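Local coordinates for putative transcriptional regulator protein (PDB 3ER6) that is of unknown function, but probably acts as a sequence-specific DNA-binding transcription regulator, represented here by its DJ-1/PfpI-like domain, at residues Val12-Thr17 with Pro95-Trp100; Arg19-Ile24 with Gly59-Gln64; Ile83-Glu88 with Ala139-Glu144; Ile111-Ile114 with Val120-Lys123. The protein carries 1 engineered substitution. One frame throughout, in Å; residues are numbered along the deposited sequence.

Contact 1 of 4, residues Val12-Thr17 with Pro95-Trp100; sequences VALAPT and PALFDW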
# COMPACT_ATOMS: atom_id res chain seq x y z
N VAL A 12 0.32 15.66 6.15
CA VAL A 12 1.06 14.95 7.22
C VAL A 12 0.35 13.57 7.37
O VAL A 12 -0.90 13.49 7.40
CB VAL A 12 1.06 15.74 8.57
CG1 VAL A 12 1.77 14.93 9.67
CG2 VAL A 12 1.75 17.16 8.36
N ALA A 13 1.14 12.50 7.35
CA ALA A 13 0.58 11.15 7.45
C ALA A 13 1.11 10.47 8.70
O ALA A 13 2.29 10.10 8.80
CB ALA A 13 0.96 10.33 6.18
N LEU A 14 0.24 10.31 9.69
CA LEU A 14 0.58 9.62 10.91
C LEU A 14 0.39 8.11 10.72
O LEU A 14 -0.73 7.64 10.43
CB LEU A 14 -0.36 10.10 12.02
CG LEU A 14 -0.24 9.39 13.36
CD1 LEU A 14 1.16 9.71 14.04
CD2 LEU A 14 -1.41 9.82 14.21
N ALA A 15 1.50 7.37 10.92
CA ALA A 15 1.52 5.90 10.79
C ALA A 15 1.69 5.34 12.18
O ALA A 15 2.79 5.35 12.74
CB ALA A 15 2.71 5.47 9.82
N PRO A 16 0.59 4.93 12.81
CA PRO A 16 0.70 4.49 14.17
C PRO A 16 1.48 3.18 14.43
O PRO A 16 1.96 3.00 15.52
CB PRO A 16 -0.75 4.34 14.61
CG PRO A 16 -1.47 5.47 13.82
CD PRO A 16 -0.79 5.28 12.41
N THR A 17 1.57 2.28 13.46
CA THR A 17 2.23 0.98 13.68
C THR A 17 2.88 0.41 12.43
O THR A 17 2.26 0.42 11.35
CB THR A 17 1.24 -0.08 14.30
OG1 THR A 17 1.90 -1.37 14.39
CG2 THR A 17 0.04 -0.26 13.48
N PRO A 95 -2.02 10.69 24.77
CA PRO A 95 -3.08 11.73 24.81
C PRO A 95 -2.73 13.03 24.11
O PRO A 95 -3.63 13.72 23.58
CB PRO A 95 -3.25 12.01 26.30
CG PRO A 95 -2.24 11.17 27.02
CD PRO A 95 -1.72 10.12 26.09
N ALA A 96 -1.47 13.44 24.17
CA ALA A 96 -1.04 14.64 23.47
C ALA A 96 -1.25 14.52 21.95
O ALA A 96 -1.47 15.53 21.26
CB ALA A 96 0.40 14.96 23.77
N LEU A 97 -1.20 13.29 21.45
CA LEU A 97 -1.43 13.04 20.03
C LEU A 97 -2.93 13.20 19.73
O LEU A 97 -3.30 13.78 18.72
CB LEU A 97 -0.93 11.67 19.64
CG LEU A 97 -0.57 11.33 18.19
CD1 LEU A 97 0.42 12.34 17.49
CD2 LEU A 97 0.05 9.96 18.21
N PHE A 98 -3.81 12.67 20.62
CA PHE A 98 -5.24 12.99 20.49
C PHE A 98 -5.48 14.50 20.53
O PHE A 98 -6.33 14.99 19.81
CB PHE A 98 -6.08 12.31 21.58
CG PHE A 98 -6.44 10.91 21.25
CD1 PHE A 98 -7.39 10.65 20.28
CD2 PHE A 98 -5.81 9.85 21.88
CE1 PHE A 98 -7.75 9.33 19.96
CE2 PHE A 98 -6.14 8.54 21.57
CZ PHE A 98 -7.13 8.27 20.59
N ASP A 99 -4.76 15.23 21.40
CA ASP A 99 -4.98 16.66 21.47
C ASP A 99 -4.59 17.29 20.14
O ASP A 99 -5.26 18.15 19.64
CB ASP A 99 -4.16 17.33 22.60
CG ASP A 99 -4.62 16.91 24.00
OD1 ASP A 99 -5.77 16.44 24.13
OD2 ASP A 99 -3.82 17.03 24.97
N TRP A 100 -3.48 16.82 19.56
CA TRP A 100 -2.99 17.37 18.29
C TRP A 100 -3.99 17.14 17.11
O TRP A 100 -4.30 18.04 16.36
CB TRP A 100 -1.61 16.74 18.03
CG TRP A 100 -0.94 17.10 16.76
CD1 TRP A 100 -0.34 18.29 16.44
CD2 TRP A 100 -0.65 16.20 15.68
NE1 TRP A 100 0.26 18.20 15.21
CE2 TRP A 100 0.07 16.93 14.71
CE3 TRP A 100 -1.00 14.87 15.42
CZ2 TRP A 100 0.46 16.38 13.50
CZ3 TRP A 100 -0.58 14.29 14.20
CH2 TRP A 100 0.14 15.06 13.24
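Leu97 and Trp100 of helix 95-106 rest on Leu14 and Val12 of strand 9-14. This is helix-on-sheet packing in the alpha/beta sandwich of the DJ-1/PfpI fold. Strand 9-14 lies between strands 43-48 and 77-80 in the main sheet. Val12 and Leu14 point to this helix, whereas Ala13 between them points the opposite way, to helix 22-37. Along the helix, Leu97 comes first. The CD2 methyl of Leu97 meets the CD2 methyl of Leu14 at 4.3 Å, a fairly loose branch-to-branch approach. One helical turn later, Trp100 faces the same strand. Its CG stands anti to the backbone N (chi1 177°), and the indole reaches from the helix toward the sheet with its six-membered ring leading. Leu97 and Trp100 are both buried. The indole NE1 is not left bare in the core, because it bonds to Phe72 O, and Trp69 meets the same indole with the ring planes at about 50°. Val12 comes to the indole in its plane, at the edge and over neither face: CG1 of Val12 is 3.9 Å from CH2 of Trp100.

Contact 2 of 4, residues Arg19-Ile24 with Gly59-Gln64; sequences RYFASI and GGISVQ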
# COMPACT_ATOMS: atom_id res chain seq x y z
N ARG A 19 3.18 -2.63 11.90
CA ARG A 19 2.43 -3.83 11.52
C ARG A 19 1.51 -3.58 10.32
O ARG A 19 1.26 -4.51 9.52
CB ARG A 19 1.61 -4.32 12.72
CG ARG A 19 2.44 -4.71 14.01
CD ARG A 19 3.39 -5.93 13.80
NE ARG A 19 4.65 -5.49 13.17
CZ ARG A 19 5.53 -6.32 12.62
NH1 ARG A 19 6.62 -5.85 12.05
NH2 ARG A 19 5.32 -7.63 12.60
N TYR A 20 1.06 -2.33 10.16
CA TYR A 20 0.09 -2.00 9.14
C TYR A 20 0.33 -0.57 8.72
O TYR A 20 -0.39 0.34 9.15
CB TYR A 20 -1.35 -2.14 9.71
CG TYR A 20 -1.66 -3.60 10.00
CD1 TYR A 20 -1.86 -4.51 8.95
CD2 TYR A 20 -1.71 -4.09 11.32
CE1 TYR A 20 -2.14 -5.89 9.22
CE2 TYR A 20 -1.93 -5.44 11.60
CZ TYR A 20 -2.16 -6.33 10.58
OH TYR A 20 -2.42 -7.65 10.89
N PHE A 21 1.40 -0.35 7.98
CA PHE A 21 1.67 1.02 7.49
C PHE A 21 1.59 1.14 5.97
O PHE A 21 1.63 2.27 5.44
CB PHE A 21 3.00 1.59 8.01
CG PHE A 21 4.23 1.06 7.28
CD1 PHE A 21 4.90 1.84 6.36
CD2 PHE A 21 4.71 -0.23 7.55
CE1 PHE A 21 6.04 1.35 5.68
CE2 PHE A 21 5.86 -0.71 6.90
CZ PHE A 21 6.51 0.08 5.95
N ALA A 22 1.46 0.00 5.26
CA ALA A 22 1.43 0.07 3.77
C ALA A 22 0.39 1.01 3.24
O ALA A 22 0.65 1.74 2.29
CB ALA A 22 1.18 -1.29 3.15
N SER A 23 -0.81 1.02 3.84
CA SER A 23 -1.84 1.93 3.28
C SER A 23 -1.53 3.44 3.44
O SER A 23 -2.03 4.29 2.65
CB SER A 23 -3.25 1.60 3.85
OG SER A 23 -3.28 1.72 5.29
N ILE A 24 -0.74 3.79 4.45
CA ILE A 24 -0.25 5.17 4.55
C ILE A 24 0.64 5.45 3.34
O ILE A 24 0.52 6.48 2.68
CB ILE A 24 0.55 5.36 5.86
CG1 ILE A 24 -0.43 5.57 7.02
CG2 ILE A 24 1.52 6.55 5.80
CD1 ILE A 24 -1.23 6.98 6.88
N GLY A 59 8.95 -8.04 7.18
CA GLY A 59 10.07 -8.41 6.31
C GLY A 59 11.41 -7.82 6.79
O GLY A 59 12.32 -7.65 5.98
N GLY A 60 11.51 -7.54 8.09
CA GLY A 60 12.74 -7.07 8.72
C GLY A 60 13.19 -5.69 8.28
O GLY A 60 14.40 -5.46 8.08
N ILE A 61 12.27 -4.77 8.08
CA ILE A 61 12.66 -3.40 7.74
C ILE A 61 12.46 -2.42 8.88
O ILE A 61 11.64 -2.63 9.82
CB ILE A 61 11.89 -2.84 6.50
CG1 ILE A 61 10.36 -2.78 6.80
CG2 ILE A 61 12.23 -3.69 5.29
CD1 ILE A 61 9.48 -2.25 5.65
N SER A 62 13.26 -1.35 8.83
CA SER A 62 13.10 -0.25 9.75
C SER A 62 12.75 0.93 8.85
O SER A 62 13.39 1.12 7.80
CB SER A 62 14.45 0.06 10.40
OG SER A 62 14.21 0.91 11.43
N VAL A 63 11.82 1.76 9.29
CA VAL A 63 11.37 2.96 8.56
C VAL A 63 11.61 4.26 9.36
O VAL A 63 10.95 4.55 10.37
CB VAL A 63 9.89 2.83 8.15
CG1 VAL A 63 9.47 4.03 7.21
CG2 VAL A 63 9.67 1.50 7.35
N GLN A 64 12.59 5.03 8.93
CA GLN A 64 13.02 6.17 9.71
C GLN A 64 12.44 7.48 9.13
O GLN A 64 12.76 7.86 7.97
CB GLN A 64 14.53 6.23 9.71
CG GLN A 64 15.07 7.56 10.26
CD GLN A 64 14.92 7.64 11.77
OE1 GLN A 64 15.48 6.82 12.50
NE2 GLN A 64 14.20 8.64 12.23
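The ring of Phe21 is the flat group here, and its far end does the touching. Ile61 sits at the ring edge, in plane, with its CD1 methyl 3.8 Å from CZ of Phe21. CD1 of Ile61 is also 4.1 Å from CE2 of Phe21. Val63 approaches the ring obliquely, with its CG2 3.7 Å from CZ of Phe21 and 4.0 Å from CE1. The CZ end of the ring is thus received between two methyls of alternate residues on one strand. Phe21 holds CG between its backbone N and carbonyl carbon (chi1 78°), which directs the ring at strand 61-64. Ile61 has its CG1 in the same setting (chi1 62°), and the chain runs on extended to put CD1 at the ring. Leu55 on the paired strand 55-57 touches both Phe21 and Val63. Arg19 ties its own segment to that strand through NH1, which bonds to Ile56 O. Ile25 of the second subunit also packs on Phe21, and Ser62 to Gln64 pair antiparallel with a strand of that subunit. The arrangement joins the residue just before helix 22-37 to a beta hairpin, at a dimer interface where the hairpin sheet continues into the second subunit.

Contact 3 of 4, residues Ile83-Glu88 with Ala139-Glu144; sequences IGDPLE and AHLFGE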
# COMPACT_ATOMS: atom_id res chain seq x y z
N ILE A 83 -4.21 1.39 13.14
CA ILE A 83 -3.67 1.16 14.46
C ILE A 83 -3.56 -0.31 14.76
O ILE A 83 -3.30 -0.70 15.91
CB ILE A 83 -4.45 1.96 15.60
CG1 ILE A 83 -5.95 1.56 15.68
CG2 ILE A 83 -4.31 3.48 15.41
CD1 ILE A 83 -6.66 2.12 17.03
N GLY A 84 -3.77 -1.14 13.74
CA GLY A 84 -3.85 -2.60 13.93
C GLY A 84 -5.09 -2.96 14.78
O GLY A 84 -6.15 -2.41 14.58
N ASP A 85 -4.93 -3.85 15.74
CA ASP A 85 -6.04 -4.25 16.57
C ASP A 85 -6.28 -3.20 17.63
O ASP A 85 -5.45 -3.02 18.54
CB ASP A 85 -5.75 -5.59 17.22
CG ASP A 85 -6.90 -6.08 18.12
OD1 ASP A 85 -7.94 -5.41 18.35
OD2 ASP A 85 -6.73 -7.20 18.62
N PRO A 86 -7.42 -2.53 17.52
CA PRO A 86 -7.70 -1.40 18.44
C PRO A 86 -7.71 -1.84 19.89
O PRO A 86 -7.43 -1.04 20.80
CB PRO A 86 -9.06 -0.88 17.98
CG PRO A 86 -9.16 -1.34 16.50
CD PRO A 86 -8.44 -2.70 16.48
N LEU A 87 -8.04 -3.10 20.12
CA LEU A 87 -8.20 -3.58 21.50
C LEU A 87 -6.81 -3.54 22.12
O LEU A 87 -6.65 -3.28 23.30
CB LEU A 87 -8.75 -5.00 21.46
CG LEU A 87 -9.70 -5.37 22.60
CD1 LEU A 87 -10.75 -4.27 22.79
CD2 LEU A 87 -10.33 -6.72 22.32
N GLU A 88 -5.81 -3.79 21.29
CA GLU A 88 -4.41 -3.72 21.67
C GLU A 88 -3.94 -2.26 21.85
O GLU A 88 -3.34 -1.88 22.88
CB GLU A 88 -3.62 -4.31 20.52
CG GLU A 88 -2.32 -4.96 20.89
CD GLU A 88 -1.42 -4.05 21.71
OE1 GLU A 88 -1.58 -2.81 21.63
OE2 GLU A 88 -0.52 -4.59 22.42
N ALA A 139 -15.72 -4.69 12.41
CA ALA A 139 -17.00 -4.01 12.61
C ALA A 139 -17.66 -4.33 13.96
O ALA A 139 -18.27 -3.45 14.61
CB ALA A 139 -18.00 -4.32 11.48
N HIS A 140 -17.54 -5.59 14.40
CA HIS A 140 -18.08 -5.95 15.71
C HIS A 140 -17.45 -5.11 16.84
O HIS A 140 -18.14 -4.52 17.66
CB HIS A 140 -17.88 -7.43 16.01
CG HIS A 140 -18.42 -7.82 17.35
ND1 HIS A 140 -19.78 -7.97 17.59
CD2 HIS A 140 -17.81 -8.01 18.54
CE1 HIS A 140 -19.97 -8.28 18.86
NE2 HIS A 140 -18.79 -8.30 19.46
N LEU A 141 -16.13 -5.06 16.86
CA LEU A 141 -15.42 -4.30 17.89
C LEU A 141 -15.82 -2.84 17.86
O LEU A 141 -16.10 -2.25 18.91
CB LEU A 141 -13.90 -4.48 17.75
CG LEU A 141 -13.03 -3.73 18.78
CD1 LEU A 141 -13.31 -4.22 20.21
CD2 LEU A 141 -11.55 -3.93 18.46
N PHE A 142 -15.85 -2.24 16.66
CA PHE A 142 -16.30 -0.85 16.54
C PHE A 142 -17.69 -0.70 17.20
O PHE A 142 -17.96 0.27 17.91
CB PHE A 142 -16.41 -0.43 15.10
CG PHE A 142 -16.54 1.05 14.91
CD1 PHE A 142 -15.40 1.83 14.77
CD2 PHE A 142 -17.79 1.66 14.90
CE1 PHE A 142 -15.50 3.20 14.61
CE2 PHE A 142 -17.90 3.04 14.73
CZ PHE A 142 -16.72 3.81 14.59
N GLY A 143 -18.57 -1.66 16.94
CA GLY A 143 -19.90 -1.65 17.60
C GLY A 143 -19.84 -1.74 19.12
O GLY A 143 -20.62 -1.11 19.80
N GLU A 144 -18.92 -2.53 19.66
CA GLU A 144 -18.74 -2.63 21.11
C GLU A 144 -18.22 -1.33 21.71
O GLU A 144 -18.73 -0.85 22.72
CB GLU A 144 -17.79 -3.78 21.44
CG GLU A 144 -18.28 -5.13 20.91
CD GLU A 144 -19.68 -5.53 21.44
OE1 GLU A 144 -19.72 -6.34 22.39
OE2 GLU A 144 -20.73 -5.05 20.91
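Leu141 on helix 136-145 meets Asp85, Pro86 and Leu87 with its two methyls. CD1 of Leu141 lies 3.6 Å from CD1 of Leu87, the closest approach of the contact. The other methyl takes the remaining partners. CD2 of Leu141 spans the Pro86 ring, 3.9 Å from CD and 4.0 Å from both CB and CG of Pro86. Asp85 OD1 brushes the same Leu141 methyl, the Asp85 side chain lying nearly perpendicular to that of Leu141. With chi1 at -180° the Leu141 side chain extends straight away from its backbone N, toward the short helix. Asp85 in turn is fixed by its own segment. OD1 of Asp85 accepts from Leu87 N at 2.9 Å, and the donor lies above the carboxylate plane, 53° out of it. That capping bond secures the first turn of helix 86-89, and with it the placing of Pro86 and Leu87. Further out, Phe119 of helix 117-124 touches both Pro86 and Leu141, and Phe138 touches Asp85 and Pro86. Leu87 lies at the exposed margin and Pro86 inside. The arrangement is an aspartate N-cap followed by proline in the first turn of a short helix, packed on a second helix at the periphery of the DJ-1/PfpI fold.

Contact 4 of 4, residues Ile111-Ile114 with Val120-Lys123; sequences IVAI and VVAK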
# COMPACT_ATOMS: atom_id res chain seq x y z
N ILE A 111 -9.27 15.69 7.66
CA ILE A 111 -8.82 14.53 8.44
C ILE A 111 -9.24 13.27 7.69
O ILE A 111 -10.44 12.97 7.49
CB ILE A 111 -9.43 14.48 9.88
CG1 ILE A 111 -9.36 15.84 10.61
CG2 ILE A 111 -8.83 13.34 10.74
CD1 ILE A 111 -7.87 16.39 10.85
N VAL A 112 -8.25 12.48 7.27
CA VAL A 112 -8.54 11.30 6.45
C VAL A 112 -8.12 10.11 7.28
O VAL A 112 -6.94 10.00 7.66
CB VAL A 112 -7.68 11.30 5.13
CG1 VAL A 112 -8.04 10.04 4.31
CG2 VAL A 112 -7.89 12.60 4.27
N ALA A 113 -9.05 9.23 7.61
CA ALA A 113 -8.78 8.12 8.50
C ALA A 113 -9.02 6.85 7.69
O ALA A 113 -10.08 6.72 7.07
CB ALA A 113 -9.73 8.13 9.74
N ILE A 114 -8.02 5.95 7.69
CA ILE A 114 -8.05 4.74 6.87
C ILE A 114 -7.90 3.51 7.74
O ILE A 114 -7.12 3.56 8.72
CB ILE A 114 -6.92 4.83 5.72
CG1 ILE A 114 -5.51 4.87 6.30
CG2 ILE A 114 -7.11 6.14 4.89
CD1 ILE A 114 -4.40 4.86 5.21
N VAL A 120 -9.58 5.86 15.79
CA VAL A 120 -8.98 7.08 16.35
C VAL A 120 -9.90 8.30 16.18
O VAL A 120 -10.18 9.06 17.14
CB VAL A 120 -7.59 7.38 15.71
CG1 VAL A 120 -6.97 8.64 16.34
CG2 VAL A 120 -6.63 6.17 15.87
N VAL A 121 -10.41 8.50 14.96
CA VAL A 121 -11.32 9.66 14.77
C VAL A 121 -12.66 9.43 15.58
O VAL A 121 -13.22 10.39 16.10
CB VAL A 121 -11.61 9.98 13.27
CG1 VAL A 121 -10.32 10.31 12.55
CG2 VAL A 121 -12.29 8.83 12.61
N ALA A 122 -13.13 8.18 15.69
CA ALA A 122 -14.32 7.90 16.54
C ALA A 122 -14.07 8.34 17.97
O ALA A 122 -14.83 9.15 18.51
CB ALA A 122 -14.75 6.41 16.49
N LYS A 123 -13.00 7.81 18.56
CA LYS A 123 -12.60 8.17 19.91
C LYS A 123 -12.45 9.68 20.11
O LYS A 123 -12.86 10.22 21.12
CB LYS A 123 -11.29 7.48 20.28
CG LYS A 123 -10.89 7.74 21.72
CD LYS A 123 -9.76 6.80 22.10
CE LYS A 123 -9.38 6.94 23.55
NZ LYS A 123 -10.61 7.24 24.38
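Val121 of helix 117-124 directs both its methyls at strand 110-114, where Ala113 and Ile111 receive them. CG1 is the shared methyl. CG1 of Val121 lies 3.6 Å from CB of Ala113 and 3.8 Å from CG2 of Ile111. CG2 of Val121 also reaches Ala113, at 3.9 Å from its CB, so the alanine methyl faces the fork of the valine. Ile111 meets Val121 differently. The Ile111 and Val121 side chains run side by side, pointing in opposite senses, and only the short branch of Ile111 takes part. Chi1 of -46° sets CG1 of Ile111 beside the backbone N and leaves CG2 anti to it, next to Val121, while the longer CG1 branch leads away from the helix. The small side chain of Ala113 lets the backbones come close, with the CA atoms of Ala113 and Val121 6.9 Å apart. Val112 alternates to the other side of the sheet and packs on helix 173-184. Ile80 of the neighbouring strand touches both Ile111 and Val121. Strand and helix follow each other through a tight turn, the elbow where many DJ-1/PfpI relatives carry a nucleophilic cysteine; the turn here has none. All the touching atoms are methyl carbons of buried residues. The contact therefore rests on shape and exclusion of water, and polar bonding of the strand is left to its backbone within the sheet.

Along the chain, contact 2 is nested within the loop closed by contact 1, and contact 4 within that of contact 3. Contacts 1 and 3 interlock, because their segments alternate. Contacts 1 and 4 reach the same sheet through strands 9-14 and 110-114, with centres about 10 Å apart. Their helices also touch, Phe98 against Val120 and Lys123. Contact 3 lies about 13 Å from contact 4, between centres, and continues the helical layer outward: Ile83 meets Val120 and Phe142 meets Ala122. Contact 2 is about 21 Å from contact 3, centre to centre. Contacts 1 and 4 fasten helices to the main sheet, contact 3 joins two outer helices, and contact 2 lies where the second subunit adjoins.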